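Local atomic coordinates of probable 2-oxoacid ferredoxin oxidoreductase, alpha chain (Thermoplasma acidophilum, PDB entry 3JU3), a protein that probably serves as the alpha chain of an enzyme that oxidatively decarboxylates 2-oxoacids such as 2-oxoglutarate to acyl-CoA, passing the electrons to ferredoxin. Residues E4-I9 with N43-K48; K12-T17 with G39-L44. All coordinates share one frame; numbering follows the deposited sequence.

Contact 1 (E4-I9 with N43-K48); sequences EKAVLI and NLLYLK
Strand 6-9 runs antiparallel to strand 43-47, their axes 4.6 Å apart at an angle of 167°, and Val7 with Tyr46 and Ile9 with Leu44 form hydrogen-bonded pairs. The Tyr46 N to Val7 O bond is almost straight, and Ile9 N lies 2.7 Å from Leu44 O. Beyond the ladder, Lys48 N also bonds to Lys5 O.

On the face that carries Val7 and Tyr46, Val7 CG1 sits between its own backbone N and carbonyl carbon (chi1 50°), where it meets the edge of the Tyr46 ring in the ring plane, 4.0 Å from CD2. The same methyl touches Lys48 CE, for the extended Lys48 chain lies across the start of strand 6-9 and brings CD to 3.4 Å from Glu4 O. Lys25 makes a cation-pi contact with the Tyr46 ring.

On the face of Ala6 and Leu8, Ala6 CB packs on Leu47 CD2 at 3.7 Å. Leu8 turns CD1 against the amide group of Asn43, 3.8 Å from CG, while Asn43 ND2 is bonded to Glu11 O. Phe57 of the second subunit packs on Ala6 and Leu45, and helix 25-37 lies against Ile9 and Leu44. The pairing adds strand 6-9 antiparallel to strand 42-47 of the parallel beta-alpha-beta unit of core domain II, which makes the sheet mixed.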
ATOM      1  N   GLU A   4     -22.577   5.105  14.771  1.00 37.91           N
ATOM      2  CA  GLU A   4     -22.289   5.553  13.433  1.00 35.06           C
ATOM      3  C   GLU A   4     -20.776   5.377  13.124  1.00 33.31           C
ATOM      4  O   GLU A   4     -20.397   5.452  11.959  1.00 34.14           O
ATOM      5  CB  GLU A   4     -22.766   6.978  13.214  1.00 35.33           C
ATOM      6  CG  GLU A   4     -24.270   7.150  13.399  1.00 34.80           C
ATOM      7  CD  GLU A   4     -24.647   7.850  14.708  1.00 37.19           C
ATOM      8  OE1 GLU A   4     -24.237   7.380  15.797  1.00 38.31           O
ATOM      9  OE2 GLU A   4     -25.365   8.875  14.639  1.00 35.01           O
ATOM     10  N   LYS A   5     -19.961   5.086  14.148  1.00 28.37           N
ATOM     11  CA  LYS A   5     -18.496   5.133  14.058  1.00 26.45           C
ATOM     12  C   LYS A   5     -17.782   3.799  14.231  1.00 24.28           C
ATOM     13  O   LYS A   5     -16.625   3.647  13.849  1.00 25.03           O
ATOM     14  CB  LYS A   5     -17.964   6.066  15.124  1.00 24.93           C
ATOM     15  CG  LYS A   5     -18.447   7.492  15.051  1.00 26.78           C
ATOM     16  CD  LYS A   5     -17.595   8.344  16.013  1.00 24.73           C
ATOM     17  CE  LYS A   5     -18.320   9.559  16.450  1.00 30.50           C
ATOM     18  NZ  LYS A   5     -18.516  10.504  15.337  1.00 32.56           N
ATOM     19  N   ALA A   6     -18.443   2.870  14.895  1.00 23.29           N
ATOM     20  CA  ALA A   6     -17.940   1.512  15.074  1.00 22.42           C
ATOM     21  C   ALA A   6     -19.141   0.586  15.196  1.00 22.07           C
ATOM     22  O   ALA A   6     -20.144   0.948  15.818  1.00 22.00           O
ATOM     23  CB  ALA A   6     -17.080   1.403  16.310  1.00 21.78           C
ATOM     24  N   VAL A   7     -19.038  -0.603  14.634  1.00 19.86           N
ATOM     25  CA  VAL A   7     -20.139  -1.540  14.733  1.00 20.36           C
ATOM     26  C   VAL A   7     -19.578  -2.868  15.206  1.00 19.55           C
ATOM     27  O   VAL A   7     -18.455  -3.224  14.846  1.00 19.34           O
ATOM     28  CB  VAL A   7     -20.913  -1.655  13.391  1.00 20.46           C
ATOM     29  CG1 VAL A   7     -19.982  -1.900  12.201  1.00 20.24           C
ATOM     30  CG2 VAL A   7     -21.988  -2.731  13.471  1.00 25.30           C
ATOM     31  N   LEU A   8     -20.328  -3.591  16.016  1.00 18.83           N
ATOM     32  CA  LEU A   8     -19.905  -4.927  16.408  1.00 18.87           C
ATOM     33  C   LEU A   8     -20.712  -5.881  15.547  1.00 19.51           C
ATOM     34  O   LEU A   8     -21.926  -5.924  15.688  1.00 18.87           O
ATOM     35  CB  LEU A   8     -20.221  -5.191  17.885  1.00 18.70           C
ATOM     36  CG  LEU A   8     -19.784  -6.566  18.389  1.00 18.88           C
ATOM     37  CD1 LEU A   8     -18.266  -6.766  18.297  1.00 19.06           C
ATOM     38  CD2 LEU A   8     -20.280  -6.805  19.802  1.00 22.31           C
ATOM     39  N   ILE A   9     -20.051  -6.627  14.661  1.00 18.57           N
ATOM     40  CA  ILE A   9     -20.747  -7.560  13.796  1.00 18.90           C
ATOM     41  C   ILE A   9     -20.612  -8.968  14.383  1.00 19.68           C
ATOM     42  O   ILE A   9     -19.516  -9.407  14.734  1.00 19.05           O
ATOM     43  CB  ILE A   9     -20.172  -7.532  12.359  1.00 20.33           C
ATOM     44  CG1 ILE A   9     -20.193  -6.065  11.801  1.00 20.42           C
ATOM     45  CG2 ILE A   9     -20.862  -8.585  11.479  1.00 18.76           C
ATOM     46  CD1 ILE A   9     -19.593  -5.913  10.415  1.00 22.09           C
ATOM     47  N   ASN A  43     -16.615 -12.582  16.804  1.00 14.85           N
ATOM     48  CA  ASN A  43     -17.316 -11.409  16.327  1.00 14.31           C
ATOM     49  C   ASN A  43     -16.276 -10.399  15.799  1.00 14.17           C
ATOM     50  O   ASN A  43     -15.065 -10.681  15.841  1.00 13.24           O
ATOM     51  CB  ASN A  43     -18.278 -10.840  17.403  1.00 13.70           C
ATOM     52  CG  ASN A  43     -17.569 -10.498  18.719  1.00 15.36           C
ATOM     53  OD1 ASN A  43     -16.350 -10.369  18.751  1.00 14.30           O
ATOM     54  ND2 ASN A  43     -18.331 -10.355  19.801  1.00 12.27           N
ATOM     55  N   LEU A  44     -16.728  -9.272  15.238  1.00 12.97           N
ATOM     56  CA  LEU A  44     -15.800  -8.315  14.616  1.00 12.65           C
ATOM     57  C   LEU A  44     -16.184  -6.914  15.053  1.00 13.06           C
ATOM     58  O   LEU A  44     -17.313  -6.466  14.797  1.00 11.92           O
ATOM     59  CB  LEU A  44     -15.799  -8.424  13.068  1.00 13.10           C
ATOM     60  CG  LEU A  44     -15.103  -7.247  12.334  1.00 10.36           C
ATOM     61  CD1 LEU A  44     -13.618  -7.128  12.681  1.00 10.81           C
ATOM     62  CD2 LEU A  44     -15.259  -7.317  10.828  1.00 14.61           C
ATOM     63  N   LEU A  45     -15.260  -6.232  15.737  1.00 12.03           N
ATOM     64  CA  LEU A  45     -15.457  -4.818  16.036  1.00 12.34           C
ATOM     65  C   LEU A  45     -14.830  -4.106  14.847  1.00 12.06           C
ATOM     66  O   LEU A  45     -13.641  -4.194  14.632  1.00 12.01           O
ATOM     67  CB  LEU A  45     -14.789  -4.421  17.347  1.00 11.43           C
ATOM     68  CG  LEU A  45     -14.619  -2.936  17.676  1.00 12.40           C
ATOM     69  CD1 LEU A  45     -15.974  -2.362  17.841  1.00 13.62           C
ATOM     70  CD2 LEU A  45     -13.825  -2.762  19.005  1.00 14.93           C
ATOM     71  N   TYR A  46     -15.660  -3.425  14.077  1.00 12.38           N
ATOM     72  CA  TYR A  46     -15.228  -2.782  12.849  1.00 12.66           C
ATOM     73  C   TYR A  46     -15.260  -1.275  13.073  1.00 12.56           C
ATOM     74  O   TYR A  46     -16.312  -0.709  13.371  1.00 11.11           O
ATOM     75  CB  TYR A  46     -16.188  -3.172  11.731  1.00 12.01           C
ATOM     76  CG  TYR A  46     -15.884  -2.560  10.411  1.00 16.18           C
ATOM     77  CD1 TYR A  46     -14.708  -2.841   9.733  1.00 16.40           C
ATOM     78  CD2 TYR A  46     -16.787  -1.696   9.828  1.00 18.02           C
ATOM     79  CE1 TYR A  46     -14.457  -2.259   8.521  1.00 18.61           C
ATOM     80  CE2 TYR A  46     -16.542  -1.115   8.663  1.00 18.27           C
ATOM     81  CZ  TYR A  46     -15.392  -1.395   8.005  1.00 20.22           C
ATOM     82  OH  TYR A  46     -15.233  -0.795   6.793  1.00 23.58           O
ATOM     83  N   LEU A  47     -14.100  -0.642  12.919  1.00 13.67           N
ATOM     84  CA  LEU A  47     -14.007   0.806  13.044  1.00 13.94           C
ATOM     85  C   LEU A  47     -14.211   1.432  11.667  1.00 14.27           C
ATOM     86  O   LEU A  47     -13.514   1.095  10.703  1.00 11.63           O
ATOM     87  CB  LEU A  47     -12.660   1.207  13.633  1.00 14.23           C
ATOM     88  CG  LEU A  47     -12.350   0.445  14.937  1.00 16.57           C
ATOM     89  CD1 LEU A  47     -10.959   0.767  15.520  1.00 17.94           C
ATOM     90  CD2 LEU A  47     -13.465   0.628  16.016  1.00 13.93           C
ATOM     91  N   LYS A  48     -15.191   2.312  11.585  1.00 14.62           N
ATOM     92  CA  LYS A  48     -15.517   2.979  10.340  1.00 18.20           C
ATOM     93  C   LYS A  48     -14.637   4.235  10.163  1.00 19.32           C
ATOM     94  O   LYS A  48     -14.434   5.015  11.094  1.00 20.62           O
ATOM     95  CB  LYS A  48     -16.990   3.392  10.377  1.00 17.67           C
ATOM     96  CG  LYS A  48     -17.901   2.212  10.502  1.00 19.33           C
ATOM     97  CD  LYS A  48     -19.316   2.691  10.366  1.00 21.35           C
ATOM     98  CE  LYS A  48     -20.272   1.574  10.458  1.00 18.67           C
ATOM     99  NZ  LYS A  48     -21.602   2.212  10.488  1.00 21.41           N
TER

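Contact 2 (K12-T17 with G39-L44); sequences KEADIT and GISANL
Lys12 comes close to Asn43 through its backbone, O lying 3.2 Å from Asn43 ND2. Ala14 then puts its methyl group over the backbone of the other strand, with CB 3.6 Å from both Ala42 CA and Asn43 N. Asp15 and Ser41 grip each other reciprocally: Asp15 N donates to Ser41 OG, and Ser41 N returns a bond of 3.0 Å to Asp15 OD2, met on the anti side and 31° out of the carboxylate plane. A chi1 of 60° swings Ser41 OG towards Asp15 N. At Ile16 the parallel ladder begins, as N bonds to Ser41 O and O accepts from Asn43 N, while Ile16 CD1 packs on Ile40 CG2 at 4.1 Å. Thr17 OG1 donates to Asn43 OD1 at 2.7 Å, in the amide plane and on a lone pair. A water 2.6 Å from Thr17 OG1 donates to that hydroxyl and accepts from Asn43 ND2, bridging the two side chains. With Thr17 OG1 at OD1, and the water and Glu11 O at ND2, the buried amide has partners at both ends, which probably fixes its rotation, and the Asp15 carboxylate takes up the N-H of Ser41, in the link between helix 25-37 and strand 42-47.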
ATOM      1  N   LYS A  12     -22.666 -10.849  20.544  1.00 27.74           N
ATOM      2  CA  LYS A  12     -22.078 -10.025  21.613  1.00 27.37           C
ATOM      3  C   LYS A  12     -20.935 -10.716  22.339  1.00 26.32           C
ATOM      4  O   LYS A  12     -19.899 -10.101  22.568  1.00 28.14           O
ATOM      5  CB  LYS A  12     -23.117  -9.593  22.641  1.00 27.89           C
ATOM      6  CG  LYS A  12     -24.264  -8.765  22.091  1.00 31.56           C
ATOM      7  CD  LYS A  12     -23.808  -7.361  21.726  1.00 33.93           C
ATOM      8  CE  LYS A  12     -24.376  -6.972  20.375  1.00 35.03           C
ATOM      9  NZ  LYS A  12     -23.976  -5.594  20.009  1.00 35.25           N
ATOM     10  N   GLU A  13     -21.158 -11.964  22.743  0.50 25.11           N
ATOM     11  CA  GLU A  13     -20.139 -12.793  23.369  0.50 23.66           C
ATOM     12  C   GLU A  13     -19.577 -13.625  22.246  0.50 22.56           C
ATOM     13  O   GLU A  13     -20.335 -14.044  21.364  0.50 21.47           O
ATOM     14  CB  GLU A  13     -20.763 -13.720  24.415  0.50 23.94           C
ATOM     15  CG  GLU A  13     -19.881 -14.897  24.860  0.50 24.09           C
ATOM     16  CD  GLU A  13     -19.073 -14.617  26.132  0.50 24.39           C
ATOM     17  OE1 GLU A  13     -18.808 -13.432  26.447  0.50 24.39           O
ATOM     18  OE2 GLU A  13     -18.707 -15.592  26.823  0.50 22.06           O
ATOM     19  N   ALA A  14     -18.264 -13.832  22.256  1.00 21.28           N
ATOM     20  CA  ALA A  14     -17.648 -14.759  21.304  1.00 20.13           C
ATOM     21  C   ALA A  14     -16.321 -15.204  21.831  1.00 18.84           C
ATOM     22  O   ALA A  14     -15.731 -14.518  22.640  1.00 19.87           O
ATOM     23  CB  ALA A  14     -17.478 -14.098  19.953  1.00 19.73           C
ATOM     24  N   ASP A  15     -15.876 -16.370  21.404  1.00 17.69           N
ATOM     25  CA  ASP A  15     -14.565 -16.879  21.749  1.00 17.20           C
ATOM     26  C   ASP A  15     -13.428 -15.908  21.362  1.00 17.54           C
ATOM     27  O   ASP A  15     -12.452 -15.782  22.090  1.00 16.51           O
ATOM     28  CB  ASP A  15     -14.342 -18.229  21.061  1.00 16.59           C
ATOM     29  CG  ASP A  15     -15.298 -19.322  21.579  1.00 19.55           C
ATOM     30  OD1 ASP A  15     -15.571 -19.381  22.790  1.00 19.22           O
ATOM     31  OD2 ASP A  15     -15.807 -20.112  20.762  1.00 17.17           O
ATOM     32  N   ILE A  16     -13.560 -15.284  20.185  1.00 17.60           N
ATOM     33  CA  ILE A  16     -12.573 -14.362  19.597  1.00 17.40           C
ATOM     34  C   ILE A  16     -13.295 -13.077  19.166  1.00 18.34           C
ATOM     35  O   ILE A  16     -14.348 -13.140  18.503  1.00 17.55           O
ATOM     36  CB  ILE A  16     -11.906 -14.962  18.325  1.00 17.66           C
ATOM     37  CG1 ILE A  16     -11.045 -16.195  18.681  1.00 17.58           C
ATOM     38  CG2 ILE A  16     -11.049 -13.860  17.588  1.00 19.92           C
ATOM     39  CD1 ILE A  16     -10.722 -17.128  17.496  1.00 17.20           C
ATOM     40  N   THR A  17     -12.717 -11.920  19.509  1.00 17.14           N
ATOM     41  CA  THR A  17     -13.187 -10.654  18.977  1.00 17.03           C
ATOM     42  C   THR A  17     -12.102 -10.056  18.084  1.00 17.10           C
ATOM     43  O   THR A  17     -11.062  -9.573  18.566  1.00 17.25           O
ATOM     44  CB  THR A  17     -13.519  -9.690  20.153  1.00 18.86           C
ATOM     45  OG1 THR A  17     -14.653 -10.212  20.844  1.00 17.76           O
ATOM     46  CG2 THR A  17     -13.833  -8.228  19.674  1.00 17.42           C
ATOM     47  N   GLY A  39     -16.966 -25.054  15.435  1.00 20.12           N
ATOM     48  CA  GLY A  39     -17.602 -24.721  16.721  1.00 18.50           C
ATOM     49  C   GLY A  39     -16.951 -23.594  17.496  1.00 17.24           C
ATOM     50  O   GLY A  39     -17.152 -23.477  18.732  1.00 15.84           O
ATOM     51  N   ILE A  40     -16.239 -22.716  16.776  1.00 15.60           N
ATOM     52  CA  ILE A  40     -15.630 -21.548  17.415  1.00 15.92           C
ATOM     53  C   ILE A  40     -16.385 -20.284  17.039  1.00 16.16           C
ATOM     54  O   ILE A  40     -16.598 -20.030  15.864  1.00 15.85           O
ATOM     55  CB  ILE A  40     -14.179 -21.390  17.024  1.00 16.24           C
ATOM     56  CG1 ILE A  40     -13.378 -22.570  17.567  1.00 16.42           C
ATOM     57  CG2 ILE A  40     -13.629 -20.076  17.556  1.00 14.17           C
ATOM     58  CD1 ILE A  40     -11.990 -22.677  16.958  1.00 17.24           C
ATOM     59  N   SER A  41     -16.784 -19.499  18.035  1.00 15.79           N
ATOM     60  CA  SER A  41     -17.521 -18.262  17.744  1.00 16.69           C
ATOM     61  C   SER A  41     -16.589 -17.051  17.687  1.00 16.77           C
ATOM     62  O   SER A  41     -15.600 -16.969  18.398  1.00 17.33           O
ATOM     63  CB  SER A  41     -18.640 -18.027  18.767  1.00 16.90           C
ATOM     64  OG  SER A  41     -18.066 -17.922  20.056  1.00 18.99           O
ATOM     65  N   ALA A  42     -16.930 -16.079  16.853  1.00 16.89           N
ATOM     66  CA  ALA A  42     -16.059 -14.927  16.725  1.00 16.85           C
ATOM     67  C   ALA A  42     -16.954 -13.779  16.337  1.00 16.59           C
ATOM     68  O   ALA A  42     -17.977 -13.982  15.652  1.00 17.37           O
ATOM     69  CB  ALA A  42     -14.972 -15.195  15.696  1.00 16.55           C
ATOM     70  N   ASN A  43     -16.615 -12.582  16.804  1.00 14.85           N
ATOM     71  CA  ASN A  43     -17.316 -11.409  16.327  1.00 14.31           C
ATOM     72  C   ASN A  43     -16.276 -10.399  15.799  1.00 14.17           C
ATOM     73  O   ASN A  43     -15.065 -10.681  15.841  1.00 13.24           O
ATOM     74  CB  ASN A  43     -18.278 -10.840  17.403  1.00 13.70           C
ATOM     75  CG  ASN A  43     -17.569 -10.498  18.719  1.00 15.36           C
ATOM     76  OD1 ASN A  43     -16.350 -10.369  18.751  1.00 14.30           O
ATOM     77  ND2 ASN A  43     -18.331 -10.355  19.801  1.00 12.27           N
ATOM     78  N   LEU A  44     -16.728  -9.272  15.238  1.00 12.97           N
ATOM     79  CA  LEU A  44     -15.800  -8.315  14.616  1.00 12.65           C
ATOM     80  C   LEU A  44     -16.184  -6.914  15.053  1.00 13.06           C
ATOM     81  O   LEU A  44     -17.313  -6.466  14.797  1.00 11.92           O
ATOM     82  CB  LEU A  44     -15.799  -8.424  13.068  1.00 13.10           C
ATOM     83  CG  LEU A  44     -15.103  -7.247  12.334  1.00 10.36           C
ATOM     84  CD1 LEU A  44     -13.618  -7.128  12.681  1.00 10.81           C
ATOM     85  CD2 LEU A  44     -15.259  -7.317  10.828  1.00 14.61           C
TER
HETATM   86  O   HOH W   1     -16.774  -9.883  22.380  1.00 27.99           O

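Contacts 1 and 2 lie on opposite edges of strand 42-47, the middle strand of the sheet order 6-9, 42-47, 16-21, with centres about 14 Å apart. Their first segments follow each other in the chain, which then passes through helix 25-37 before both contacts close on the same strand, sharing Asn43 and Leu44. Contact 2 thus joins the two strands of the beta-alpha-beta unit, whereas contact 1 adds the antiparallel strand. Both touch the second subunit; at Thr17 a strand of that subunit pairs in parallel, so the sheet continues between copies of this core domain II fragment in the crystal assembly.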